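Local atomic coordinates of Alpha/beta hydrolase fold protein (PDB entry 4G9E), a protein that probably hydrolyses the lactone ring of N-acyl homoserine lactones, the quorum-sensing signals of many bacteria, using an alpha/beta hydrolase fold. Residues I15-S20 / T85-Q90; P127-E132 / Q136-G141; I211-G216 / D225-V230. All coordinates share one frame; numbering follows the deposited sequence. Where two conformers were deposited one is given.

Contact 1: I15-S20 / T85-Q90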
ATOM      1  N   ILE A  15      16.847   0.295  -3.741  1.00 11.17           N
ATOM      2  CA  ILE A  15      15.509   0.795  -3.471  0.57 11.13           C
ATOM      3  C   ILE A  15      15.513   2.295  -3.202  1.00 10.55           C
ATOM      4  O   ILE A  15      16.263   2.799  -2.363  1.00 12.04           O
ATOM      5  CB  ILE A  15      14.837   0.014  -2.319  0.57 11.46           C
ATOM      6  CG1 ILE A  15      14.595  -1.435  -2.757  0.57 11.65           C
ATOM      7  CG2 ILE A  15      13.530   0.682  -1.903  0.57 11.98           C
ATOM      8  CD1 ILE A  15      14.000  -2.314  -1.685  0.57 10.88           C
ATOM      9  N   ALA A  16      14.675   3.005  -3.951  1.00 10.03           N
ATOM     10  CA  ALA A  16      14.528   4.444  -3.796  1.00 11.18           C
ATOM     11  C   ALA A  16      13.636   4.745  -2.595  1.00 10.35           C
ATOM     12  O   ALA A  16      12.610   4.090  -2.398  1.00 10.38           O
ATOM     13  CB  ALA A  16      13.931   5.037  -5.053  1.00 12.20           C
ATOM     14  N   VAL A  17      14.022   5.745  -1.804  1.00 10.24           N
ATOM     15  CA  VAL A  17      13.288   6.126  -0.602  1.00 11.01           C
ATOM     16  C   VAL A  17      13.094   7.639  -0.554  1.00 11.13           C
ATOM     17  O   VAL A  17      14.046   8.392  -0.732  1.00 12.53           O
ATOM     18  CB  VAL A  17      14.046   5.701   0.677  1.00 12.12           C
ATOM     19  CG1 VAL A  17      13.262   6.093   1.917  1.00 13.47           C
ATOM     20  CG2 VAL A  17      14.314   4.201   0.669  1.00 13.18           C
ATOM     21  N   ARG A  18      11.858   8.071  -0.327  1.00 10.99           N
ATOM     22  CA  ARG A  18      11.552   9.483  -0.113  1.00 10.39           C
ATOM     23  C   ARG A  18      11.159   9.650   1.335  1.00  9.96           C
ATOM     24  O   ARG A  18      10.380   8.856   1.852  1.00 10.92           O
ATOM     25  CB  ARG A  18      10.367   9.909  -0.974  1.00 12.32           C
ATOM     26  CG  ARG A  18      10.609   9.796  -2.450  1.00 13.15           C
ATOM     27  CD  ARG A  18       9.307   9.857  -3.224  1.00 12.88           C
ATOM     28  NE  ARG A  18       9.522   9.411  -4.591  1.00 12.99           N
ATOM     29  CZ  ARG A  18       9.595   8.132  -4.950  1.00 12.44           C
ATOM     30  NH1 ARG A  18       9.455   7.172  -4.045  1.00 12.65           N
ATOM     31  NH2 ARG A  18       9.808   7.813  -6.219  1.00 13.28           N
ATOM     32  N   GLU A  19      11.677  10.688   1.982  1.00 10.36           N
ATOM     33  CA  GLU A  19      11.310  10.965   3.363  1.00 10.44           C
ATOM     34  C   GLU A  19      10.991  12.437   3.543  1.00 10.88           C
ATOM     35  O   GLU A  19      11.696  13.312   3.033  1.00 13.24           O
ATOM     36  CB  GLU A  19      12.438  10.601   4.327  1.00 11.83           C
ATOM     37  CG  GLU A  19      12.831   9.143   4.304  1.00 13.68           C
ATOM     38  CD  GLU A  19      13.873   8.799   5.348  1.00 16.01           C
ATOM     39  OE1 GLU A  19      13.702   9.195   6.518  1.00 16.98           O
ATOM     40  OE2 GLU A  19      14.869   8.137   5.003  1.00 18.22           O
ATOM     41  N   SER A  20       9.928  12.714   4.284  1.00 10.25           N
ATOM     42  CA  SER A  20       9.666  14.077   4.714  1.00 10.81           C
ATOM     43  C   SER A  20      10.576  14.427   5.895  1.00 10.95           C
ATOM     44  O   SER A  20      11.257  13.559   6.447  1.00 11.61           O
ATOM     45  CB  SER A  20       8.201  14.241   5.109  1.00 11.11           C
ATOM     46  OG  SER A  20       7.948  13.638   6.367  1.00 10.37           O
ATOM     47  N   THR A  85      10.588  -4.717   5.044  1.00  7.89           N
ATOM     48  CA  THR A  85      11.109  -4.952   6.378  1.00  8.31           C
ATOM     49  C   THR A  85      12.623  -4.704   6.396  1.00  8.92           C
ATOM     50  O   THR A  85      13.150  -4.116   7.339  1.00 10.02           O
ATOM     51  CB  THR A  85      10.750  -6.366   6.886  1.00  8.57           C
ATOM     52  OG1 THR A  85       9.326  -6.524   6.910  1.00  9.29           O
ATOM     53  CG2 THR A  85      11.278  -6.562   8.294  1.00 10.24           C
ATOM     54  N   GLU A  86      13.312  -5.133   5.341  1.00  8.53           N
ATOM     55  CA  GLU A  86      14.746  -4.889   5.197  1.00  9.29           C
ATOM     56  C   GLU A  86      15.047  -3.388   5.069  1.00  9.74           C
ATOM     57  O   GLU A  86      16.012  -2.879   5.644  1.00 10.55           O
ATOM     58  CB  GLU A  86      15.311  -5.671   4.000  1.00  9.73           C
ATOM     59  CG  GLU A  86      16.798  -5.442   3.764  1.00 10.91           C
ATOM     60  CD  GLU A  86      17.368  -6.272   2.628  1.00 11.43           C
ATOM     61  OE1 GLU A  86      16.622  -7.062   2.020  1.00 12.74           O
ATOM     62  OE2 GLU A  86      18.577  -6.135   2.345  1.00 12.32           O
ATOM     63  N   VAL A  87      14.222  -2.681   4.308  1.00  9.90           N
ATOM     64  CA  VAL A  87      14.359  -1.232   4.200  1.00 10.45           C
ATOM     65  C   VAL A  87      14.254  -0.582   5.581  1.00  9.90           C
ATOM     66  O   VAL A  87      15.093   0.238   5.962  1.00 10.37           O
ATOM     67  CB  VAL A  87      13.308  -0.642   3.230  1.00 10.38           C
ATOM     68  CG1 VAL A  87      13.162   0.871   3.424  1.00 11.66           C
ATOM     69  CG2 VAL A  87      13.675  -0.988   1.790  1.00 11.55           C
ATOM     70  N   MET A  88      13.233  -0.957   6.343  1.00  9.41           N
ATOM     71  CA  MET A  88      13.048  -0.362   7.666  1.00  9.37           C
ATOM     72  C   MET A  88      14.203  -0.712   8.613  1.00 10.16           C
ATOM     73  O   MET A  88      14.594   0.105   9.444  1.00 11.07           O
ATOM     74  CB  MET A  88      11.688  -0.741   8.256  1.00  9.44           C
ATOM     75  CG  MET A  88      10.495  -0.265   7.423  1.00 10.48           C
ATOM     76  SD  MET A  88      10.482   1.507   7.048  1.00 10.88           S
ATOM     77  CE  MET A  88      10.009   2.149   8.646  1.00 13.05           C
ATOM     78  N   GLN A  89      14.745  -1.943   8.472  1.00 10.73           N
ATOM     79  CA  GLN A  89      15.937  -2.349   9.225  1.00 11.71           C
ATOM     80  C   GLN A  89      17.098  -1.406   8.886  1.00 11.57           C
ATOM     81  O   GLN A  89      17.795  -0.926   9.806  1.00 12.05           O
ATOM     82  CB  GLN A  89      16.288  -3.803   8.880  1.00 20.00           C
ATOM     83  CG  GLN A  89      17.399  -4.416   9.718  1.00 20.00           C
ATOM     84  CD  GLN A  89      16.912  -4.615  11.147  1.00 20.00           C
ATOM     85  OE1 GLN A  89      17.575  -4.216  12.111  1.00 20.00           O
ATOM     86  NE2 GLN A  89      15.736  -5.270  11.285  1.00 20.00           N
ATOM     87  N   GLN A  90      17.354  -1.180   7.619  1.00 12.01           N
ATOM     88  CA  GLN A  90      18.451  -0.301   7.214  1.00 12.34           C
ATOM     89  C   GLN A  90      18.229   1.134   7.690  1.00 11.83           C
ATOM     90  O   GLN A  90      19.170   1.827   8.080  1.00 12.93           O
ATOM     91  CB  GLN A  90      18.661  -0.336   5.697  1.00 13.21           C
ATOM     92  CG  GLN A  90      19.261  -1.643   5.188  1.00 14.75           C
ATOM     93  CD  GLN A  90      19.842  -1.519   3.790  1.00 16.54           C
ATOM     94  OE1 GLN A  90      20.058  -0.419   3.293  1.00 19.18           O
ATOM     95  NE2 GLN A  90      20.095  -2.654   3.149  1.00 17.36           N
TER
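Val87 carries the helical side of this contact and meets both Ile15 and Val17 of the strand. Of the 106 Å² buried between the two segments, 58 Å² belongs to this one valine. Its two methyl groups divide the work. CG2 of Val87 meets both branches of Ile15, 3.7 Å from Ile15 CD1 and 4.1 Å from Ile15 CG2, so the delta methyl and the gamma methyl both pack on it. Ile15 was deposited in two conformers, and these approaches belong to one of them. In that conformer CG1 stands beside the backbone N (chi1 -66°) and the chain is extended beyond it, carrying CD1 to Val87. The two side chains meet at a slant.

CG1, the other methyl of Val87, faces Val17, but more loosely: Val17 CG2 is 4.5 Å from Val87 CG1. Val87 therefore spans two strand residues, Ile15 and Val17, that are two apart and present their side chains on the same face of the sheet. The contact is wholly apolar and buried. It joins by van der Waals packing two backbones whose nearest CA atoms, those of Ile15 and Val87, are 8.0 Å apart. Helix 77-91 is thereby packed on the beta-sheet, in the basic layering of the alpha/beta hydrolase fold.

Polar ties from helix 77-91 go to the neighbouring hairpin, where Glu86 OE1 is hydrogen-bonded to Ser11 OG and Gln90 NE2 bonds to Glu9 O. Strand 13-19 runs antiparallel to both neighbours, pairing through Ile15, Val17 and Glu19 with strand 4-10 and through Arg18 with strand 52-57. Helix 77-91 covers this part of the sheet, Met88 reaching Ile55 on the latter strand.

Contact 2: P127-E132 / Q136-G141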
ATOM      1  N   PRO A 127      -8.883  -5.488  -0.028  1.00  8.53           N
ATOM      2  CA  PRO A 127      -9.746  -6.427   0.689  1.00  8.94           C
ATOM      3  C   PRO A 127      -8.896  -7.587   1.212  1.00  8.47           C
ATOM      4  O   PRO A 127      -8.281  -8.297   0.414  1.00  8.97           O
ATOM      5  CB  PRO A 127     -10.691  -6.921  -0.408  1.00 10.09           C
ATOM      6  CG  PRO A 127      -9.866  -6.870  -1.664  1.00 10.32           C
ATOM      7  CD  PRO A 127      -8.789  -5.813  -1.462  1.00  9.18           C
ATOM      8  N   PRO A 128      -8.831  -7.777   2.538  1.00  8.55           N
ATOM      9  CA  PRO A 128      -8.108  -8.955   3.027  1.00  8.60           C
ATOM     10  C   PRO A 128      -8.874 -10.193   2.577  1.00  9.80           C
ATOM     11  O   PRO A 128     -10.054 -10.334   2.897  1.00 12.28           O
ATOM     12  CB  PRO A 128      -8.151  -8.780   4.550  1.00  9.34           C
ATOM     13  CG  PRO A 128      -8.345  -7.297   4.757  1.00  9.73           C
ATOM     14  CD  PRO A 128      -9.284  -6.913   3.640  1.00  9.07           C
ATOM     15  N   VAL A 129      -8.227 -11.045   1.791  1.00  9.67           N
ATOM     16  CA  VAL A 129      -8.874 -12.221   1.227  1.00  9.70           C
ATOM     17  C   VAL A 129      -7.967 -13.423   1.345  1.00  9.70           C
ATOM     18  O   VAL A 129      -6.759 -13.304   1.197  1.00 10.50           O
ATOM     19  CB  VAL A 129      -9.223 -12.037  -0.278  1.00 10.45           C
ATOM     20  CG1 VAL A 129     -10.418 -11.125  -0.452  1.00 11.55           C
ATOM     21  CG2 VAL A 129      -8.022 -11.529  -1.071  1.00 12.02           C
ATOM     22  N   ALA A 130      -8.561 -14.576   1.629  1.00 10.67           N
ATOM     23  CA  ALA A 130      -7.889 -15.845   1.424  1.00 11.27           C
ATOM     24  C   ALA A 130      -7.846 -16.070  -0.083  1.00 10.97           C
ATOM     25  O   ALA A 130      -8.606 -15.450  -0.829  1.00 11.56           O
ATOM     26  CB  ALA A 130      -8.653 -16.958   2.105  1.00 12.38           C
ATOM     27  N   ARG A 131      -6.977 -16.963  -0.542  1.00 11.46           N
ATOM     28  CA  ARG A 131      -6.807 -17.118  -1.979  1.00 12.84           C
ATOM     29  C   ARG A 131      -8.118 -17.455  -2.695  1.00 13.65           C
ATOM     30  O   ARG A 131      -8.344 -17.009  -3.818  1.00 15.23           O
ATOM     31  CB  ARG A 131      -5.729 -18.152  -2.303  1.00 13.44           C
ATOM     32  CG  ARG A 131      -6.109 -19.579  -1.972  1.00 12.80           C
ATOM     33  CD  ARG A 131      -5.002 -20.539  -2.332  1.00 13.18           C
ATOM     34  NE  ARG A 131      -5.510 -21.896  -2.387  1.00 14.52           N
ATOM     35  CZ  ARG A 131      -4.827 -22.925  -2.866  1.00 14.83           C
ATOM     36  NH1 ARG A 131      -3.596 -22.747  -3.315  1.00 14.08           N
ATOM     37  NH2 ARG A 131      -5.377 -24.127  -2.891  1.00 16.72           N
ATOM     38  N   GLU A 132      -8.992 -18.223  -2.049  1.00 13.15           N
ATOM     39  CA  GLU A 132     -10.240 -18.624  -2.696  1.00 14.35           C
ATOM     40  C   GLU A 132     -11.294 -17.508  -2.737  1.00 14.62           C
ATOM     41  O   GLU A 132     -12.347 -17.664  -3.355  1.00 16.44           O
ATOM     42  CB  GLU A 132     -10.822 -19.886  -2.055  1.00 16.72           C
ATOM     43  CG  GLU A 132     -11.408 -19.714  -0.667  1.00 19.48           C
ATOM     44  CD  GLU A 132     -10.374 -19.742   0.452  1.00 21.48           C
ATOM     45  OE1 GLU A 132      -9.156 -19.874   0.177  1.00 20.27           O
ATOM     46  OE2 GLU A 132     -10.801 -19.630   1.623  1.00 24.06           O
ATOM     47  N   GLN A 136     -14.516 -12.735  -4.710  1.00 12.75           N
ATOM     48  CA  GLN A 136     -15.468 -12.067  -3.824  1.00 12.98           C
ATOM     49  C   GLN A 136     -15.017 -10.676  -3.390  1.00 12.52           C
ATOM     50  O   GLN A 136     -15.827  -9.765  -3.268  1.00 13.86           O
ATOM     51  CB  GLN A 136     -15.731 -12.919  -2.586  1.00 14.85           C
ATOM     52  CG  GLN A 136     -16.413 -14.235  -2.885  1.00 18.14           C
ATOM     53  CD  GLN A 136     -16.315 -15.205  -1.731  1.00 23.04           C
ATOM     54  OE1 GLN A 136     -16.729 -14.899  -0.614  1.00 25.64           O
ATOM     55  NE2 GLN A 136     -15.758 -16.382  -1.992  1.00 24.97           N
ATOM     56  N   GLY A 137     -13.724 -10.509  -3.152  1.00 11.66           N
ATOM     57  CA  GLY A 137     -13.230  -9.262  -2.601  1.00 12.49           C
ATOM     58  C   GLY A 137     -13.006  -8.172  -3.627  1.00 11.52           C
ATOM     59  O   GLY A 137     -13.004  -6.986  -3.290  1.00 12.40           O
ATOM     60  N   PHE A 138     -12.800  -8.580  -4.876  1.00 11.38           N
ATOM     61  CA  PHE A 138     -12.527  -7.664  -5.969  1.00 11.62           C
ATOM     62  C   PHE A 138     -13.666  -7.666  -6.972  1.00 12.85           C
ATOM     63  O   PHE A 138     -14.331  -8.680  -7.171  1.00 14.51           O
ATOM     64  CB  PHE A 138     -11.231  -8.041  -6.694  1.00 11.56           C
ATOM     65  CG  PHE A 138      -9.990  -7.861  -5.861  1.00 11.27           C
ATOM     66  CD1 PHE A 138      -9.377  -6.623  -5.766  1.00 11.84           C
ATOM     67  CD2 PHE A 138      -9.431  -8.935  -5.179  1.00 11.03           C
ATOM     68  CE1 PHE A 138      -8.228  -6.458  -5.003  1.00 11.37           C
ATOM     69  CE2 PHE A 138      -8.284  -8.766  -4.405  1.00 11.25           C
ATOM     70  CZ  PHE A 138      -7.685  -7.530  -4.326  1.00 11.28           C
ATOM     71  N   LYS A 139     -13.863  -6.520  -7.612  1.00 13.66           N
ATOM     72  CA  LYS A 139     -14.821  -6.388  -8.691  1.00 14.27           C
ATOM     73  C   LYS A 139     -14.171  -6.841  -9.989  1.00 14.21           C
ATOM     74  O   LYS A 139     -13.116  -6.348 -10.369  1.00 15.26           O
ATOM     75  CB  LYS A 139     -15.259  -4.926  -8.817  1.00 14.40           C
ATOM     76  CG  LYS A 139     -16.060  -4.399  -7.636  1.00 14.85           C
ATOM     77  CD  LYS A 139     -16.389  -2.928  -7.818  1.00 15.54           C
ATOM     78  CE  LYS A 139     -17.198  -2.371  -6.651  1.00 16.66           C
ATOM     79  NZ  LYS A 139     -18.554  -2.983  -6.530  1.00 16.53           N
ATOM     80  N   SER A 140     -14.806  -7.793 -10.660  0.84 14.46           N
ATOM     81  CA  SER A 140     -14.359  -8.230 -11.971  0.84 14.81           C
ATOM     82  C   SER A 140     -14.461  -7.080 -12.966  0.84 15.44           C
ATOM     83  O   SER A 140     -15.451  -6.355 -12.977  0.84 16.62           O
ATOM     84  CB  SER A 140     -15.229  -9.390 -12.443  0.84 15.65           C
ATOM     85  OG  SER A 140     -14.950  -9.732 -13.788  0.84 17.29           O
ATOM     86  N   GLY A 141     -13.439  -6.913 -13.801  1.00 15.68           N
ATOM     87  CA  GLY A 141     -13.463  -5.880 -14.819  1.00 17.36           C
ATOM     88  C   GLY A 141     -12.171  -5.845 -15.607  1.00 17.14           C
ATOM     89  O   GLY A 141     -11.210  -6.533 -15.261  1.00 17.38           O
TER
HETATM   90  O   HOH W   1     -14.015 -15.812  -4.730  0.76 18.33           O
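Pro127 lies over one face of the Phe138 ring in a CH-pi contact: Pro127 CG is 3.7 Å from the ring centroid and 18° off the ring normal, displaced toward the CZ side of the ring. Pro127 CD follows it, at 3.5 Å from Phe138 CZ. The proline and phenylalanine side chains cross at about a right angle. Val129 adds a lighter touch, with its CG2 4.3 Å from Phe138 CE2 and approaching obliquely.

Next to this cluster the backbone of Gly137 passes close to Pro127 and Val129. Lacking a side chain, this residue lets Val129 CG1 settle 4.0 Å from Gly137 CA, while Pro127 CG packs 3.5 Å from Gly137 O. Phe138 is the first residue past the short helix to leave helical backbone angles. Its ring stands beside its own backbone N (chi1 -67°) and is turned nearly square to the CA-CB-CG plane, which brings a face to the proline.

At the solvent-accessible margin a water joins the segments. It donates to Glu132 O at 2.8 Å and accepts from Gln136 NE2 at 3.3 Å; a weaker bond from Gln136 N also reaches it. The carboxylate of Glu132 is engaged elsewhere, in a salt bridge with Arg201.

Phe138 belongs to the pocket of the bound N-butanoyl-L-homoserine, its side chain about 4 Å from the ligand; Pro127 packs on a ring that belongs to the pocket wall. Phe192 of helix 182-194 packs on both Phe138 and Val129, and Gly137 and Lys139 make backbone bonds to Glu223 and Phe221. The contact joins the loop after strand 120-124 to the end of helix 134-137 and the chain just beyond it, with helix 224-227 touching Pro127, Val129 and Gln136, and helix 200-206 meeting Pro128 and Ala130.

Contact 3: I211-G216 / D225-V230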
ATOM      1  N   ILE A 211      -5.931  -2.044  13.130  1.00  7.67           N
ATOM      2  CA  ILE A 211      -6.007  -2.000  11.680  1.00  7.28           C
ATOM      3  C   ILE A 211      -7.132  -1.054  11.286  1.00  7.15           C
ATOM      4  O   ILE A 211      -8.276  -1.226  11.707  1.00  8.00           O
ATOM      5  CB  ILE A 211      -6.217  -3.399  11.046  1.00  7.62           C
ATOM      6  CG1 ILE A 211      -5.010  -4.293  11.352  1.00  8.18           C
ATOM      7  CG2 ILE A 211      -6.414  -3.245   9.545  1.00  9.24           C
ATOM      8  CD1 ILE A 211      -5.150  -5.737  10.873  1.00  8.90           C
ATOM      9  N   ALA A 212      -6.782  -0.045  10.495  1.00  7.17           N
ATOM     10  CA  ALA A 212      -7.745   0.917   9.982  1.00  7.60           C
ATOM     11  C   ALA A 212      -8.036   0.600   8.533  1.00  7.38           C
ATOM     12  O   ALA A 212      -7.140   0.216   7.774  1.00  7.72           O
ATOM     13  CB  ALA A 212      -7.190   2.328  10.096  1.00  8.00           C
ATOM     14  N   VAL A 213      -9.291   0.783   8.147  1.00  7.33           N
ATOM     15  CA  VAL A 213      -9.731   0.489   6.793  1.00  7.71           C
ATOM     16  C   VAL A 213     -10.441   1.731   6.266  1.00  8.04           C
ATOM     17  O   VAL A 213     -11.438   2.171   6.844  1.00  8.60           O
ATOM     18  CB  VAL A 213     -10.693  -0.714   6.769  1.00  8.16           C
ATOM     19  CG1 VAL A 213     -11.178  -0.992   5.353  1.00  9.96           C
ATOM     20  CG2 VAL A 213     -10.026  -1.949   7.358  1.00  9.40           C
ATOM     21  N   VAL A 214      -9.908   2.311   5.193  1.00  7.35           N
ATOM     22  CA  VAL A 214     -10.446   3.548   4.621  1.00  7.70           C
ATOM     23  C   VAL A 214     -10.482   3.399   3.104  1.00  7.94           C
ATOM     24  O   VAL A 214      -9.455   3.103   2.482  1.00  8.28           O
ATOM     25  CB  VAL A 214      -9.560   4.759   4.978  1.00  8.94           C
ATOM     26  CG1 VAL A 214     -10.083   6.023   4.313  1.00 10.48           C
ATOM     27  CG2 VAL A 214      -9.464   4.943   6.495  1.00  9.20           C
ATOM     28  N   ASN A 215     -11.657   3.589   2.509  1.00  8.42           N
ATOM     29  CA  ASN A 215     -11.817   3.434   1.062  1.00  8.55           C
ATOM     30  C   ASN A 215     -12.668   4.528   0.464  1.00  9.33           C
ATOM     31  O   ASN A 215     -13.504   5.122   1.144  1.00 10.01           O
ATOM     32  CB  ASN A 215     -12.468   2.097   0.720  1.00  8.63           C
ATOM     33  CG  ASN A 215     -11.499   0.958   0.830  1.00  8.49           C
ATOM     34  OD1 ASN A 215     -10.641   0.788  -0.033  1.00  8.99           O
ATOM     35  ND2 ASN A 215     -11.601   0.189   1.900  1.00  9.14           N
ATOM     36  N   GLY A 216     -12.479   4.768  -0.830  1.00  9.70           N
ATOM     37  CA  GLY A 216     -13.386   5.617  -1.579  1.00 10.29           C
ATOM     38  C   GLY A 216     -14.687   4.897  -1.896  1.00 10.54           C
ATOM     39  O   GLY A 216     -14.689   3.717  -2.250  1.00 11.45           O
ATOM     40  N   ASP A 225     -18.817  -3.940   0.190  1.00 13.83           N
ATOM     41  CA  ASP A 225     -19.699  -4.817   0.958  0.66 16.09           C
ATOM     42  C   ASP A 225     -18.904  -5.956   1.583  1.00 15.78           C
ATOM     43  O   ASP A 225     -19.132  -6.338   2.730  1.00 18.47           O
ATOM     44  CB  ASP A 225     -20.793  -5.417   0.068  0.66 18.30           C
ATOM     45  CG  ASP A 225     -21.830  -4.403  -0.353  0.66 20.17           C
ATOM     46  OD1 ASP A 225     -21.822  -3.285   0.195  0.66 20.48           O
ATOM     47  OD2 ASP A 225     -22.666  -4.737  -1.221  0.66 21.38           O
ATOM     48  N   PHE A 226     -17.982  -6.514   0.806  1.00 13.33           N
ATOM     49  CA  PHE A 226     -17.146  -7.601   1.289  1.00 11.98           C
ATOM     50  C   PHE A 226     -16.242  -7.095   2.407  1.00 11.63           C
ATOM     51  O   PHE A 226     -16.133  -7.710   3.467  1.00 11.64           O
ATOM     52  CB  PHE A 226     -16.304  -8.169   0.149  1.00 12.45           C
ATOM     53  CG  PHE A 226     -15.420  -9.304   0.565  1.00 12.24           C
ATOM     54  CD1 PHE A 226     -14.143  -9.067   1.032  1.00 12.48           C
ATOM     55  CD2 PHE A 226     -15.868 -10.609   0.483  1.00 12.77           C
ATOM     56  CE1 PHE A 226     -13.328 -10.107   1.414  1.00 13.56           C
ATOM     57  CE2 PHE A 226     -15.052 -11.656   0.863  1.00 14.26           C
ATOM     58  CZ  PHE A 226     -13.784 -11.401   1.335  1.00 14.01           C
ATOM     59  N   VAL A 227     -15.595  -5.961   2.164  1.00 11.28           N
ATOM     60  CA  VAL A 227     -14.684  -5.380   3.139  1.00 12.02           C
ATOM     61  C   VAL A 227     -15.387  -5.110   4.473  1.00 12.80           C
ATOM     62  O   VAL A 227     -14.819  -5.340   5.542  1.00 12.77           O
ATOM     63  CB  VAL A 227     -14.056  -4.089   2.581  1.00 13.54           C
ATOM     64  CG1 VAL A 227     -13.356  -3.302   3.677  1.00 15.26           C
ATOM     65  CG2 VAL A 227     -13.095  -4.431   1.455  1.00 14.92           C
ATOM     66  N   SER A 228     -16.629  -4.639   4.408  1.00 13.79           N
ATOM     67  CA  SER A 228     -17.376  -4.310   5.620  1.00 14.99           C
ATOM     68  C   SER A 228     -17.765  -5.551   6.423  1.00 15.16           C
ATOM     69  O   SER A 228     -18.268  -5.439   7.540  1.00 17.33           O
ATOM     70  CB  SER A 228     -18.626  -3.492   5.284  1.00 16.76           C
ATOM     71  OG  SER A 228     -19.605  -4.306   4.669  1.00 19.77           O
ATOM     72  N   LYS A 229     -17.531  -6.730   5.852  1.00 14.80           N
ATOM     73  CA  LYS A 229     -17.872  -7.980   6.522  1.00 15.53           C
ATOM     74  C   LYS A 229     -16.641  -8.756   6.993  1.00 14.48           C
ATOM     75  O   LYS A 229     -16.761  -9.781   7.663  1.00 15.16           O
ATOM     76  CB  LYS A 229     -18.732  -8.856   5.609  1.00 17.28           C
ATOM     77  CG  LYS A 229     -20.117  -8.288   5.345  1.00 20.06           C
ATOM     78  CD  LYS A 229     -20.897  -9.146   4.354  1.00 24.27           C
ATOM     79  CE  LYS A 229     -22.278  -8.570   4.084  1.00 27.51           C
ATOM     80  NZ  LYS A 229     -23.116  -8.534   5.313  1.00 29.76           N
ATOM     81  N   VAL A 230     -15.456  -8.269   6.644  1.00 12.84           N
ATOM     82  CA  VAL A 230     -14.223  -8.928   7.051  1.00 11.81           C
ATOM     83  C   VAL A 230     -14.018  -8.801   8.559  1.00 12.13           C
ATOM     84  O   VAL A 230     -14.235  -7.732   9.133  1.00 12.94           O
ATOM     85  CB  VAL A 230     -13.007  -8.345   6.307  1.00 11.23           C
ATOM     86  CG1 VAL A 230     -11.700  -8.860   6.903  1.00 11.41           C
ATOM     87  CG2 VAL A 230     -13.094  -8.661   4.821  1.00 11.64           C
TER
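Val213 and Val227 meet methyl to methyl, with CG1 of Val213 3.6 Å from CG1 of Val227. In both residues CG1 is anti to the backbone N (chi1 178° in Val213, 167° in Val227), which presents this branch to the other segment. The two valines point past one another, and little surface, 78 Å² in all, is buried between the segments. A second approach to the same methyl comes from an amide: Asn215 ND2 lies 4.3 Å from Val227 CG1, a van der Waals contact. The other amide atom, OD1, accepts a hydrogen bond from Gly125 N.

Within 225-230, Ser228 OG donates to Asp225 O at 2.8 Å, arriving from above the carbonyl plane, 37° out of it. Lys229 N bonds to Phe226 O, and Val230 N to Val227 O at 3.2 Å, the latter closing a type I turn from Val227 to Val230. These bonds turn the chain just after Val227 has met the strand.

Asn215 touches the residues of a probable Ser102-His248-Glu219 triad, whose acid follows this strand, consistent with the fold. Strand 211-216 lies between strands 120-124 and 241-243, and with helix 224-227 and strand 241-243 forms a beta-alpha-beta unit. That helix meets the Val213 face, to which Phe232 and Ile123 also contribute, whereas Ala212 and Val214 pack against helix 255-270.

How the contacts relate
Contacts 1 and 3 both join a strand of the one sheet to a helix, but on opposite sides of the chain's centre, with about 15 Å between their nearest atoms; each is small, buried and mainly aliphatic, with an asparagine amide joining in contact 3. Contact 2 differs: it closes a short loop-helix excursion, adds aromatic CH-pi packing and a bridging water, and mixes buried residues with exposed ones, its aromatic ring lining the ligand pocket. Contacts 2 and 3 touch each other, chiefly through Phe226, whose ring packs against Val129, Gln136 and Gly137, so one helix serves both. Contact 1 stands apart, its centre 29 Å from that of contact 2.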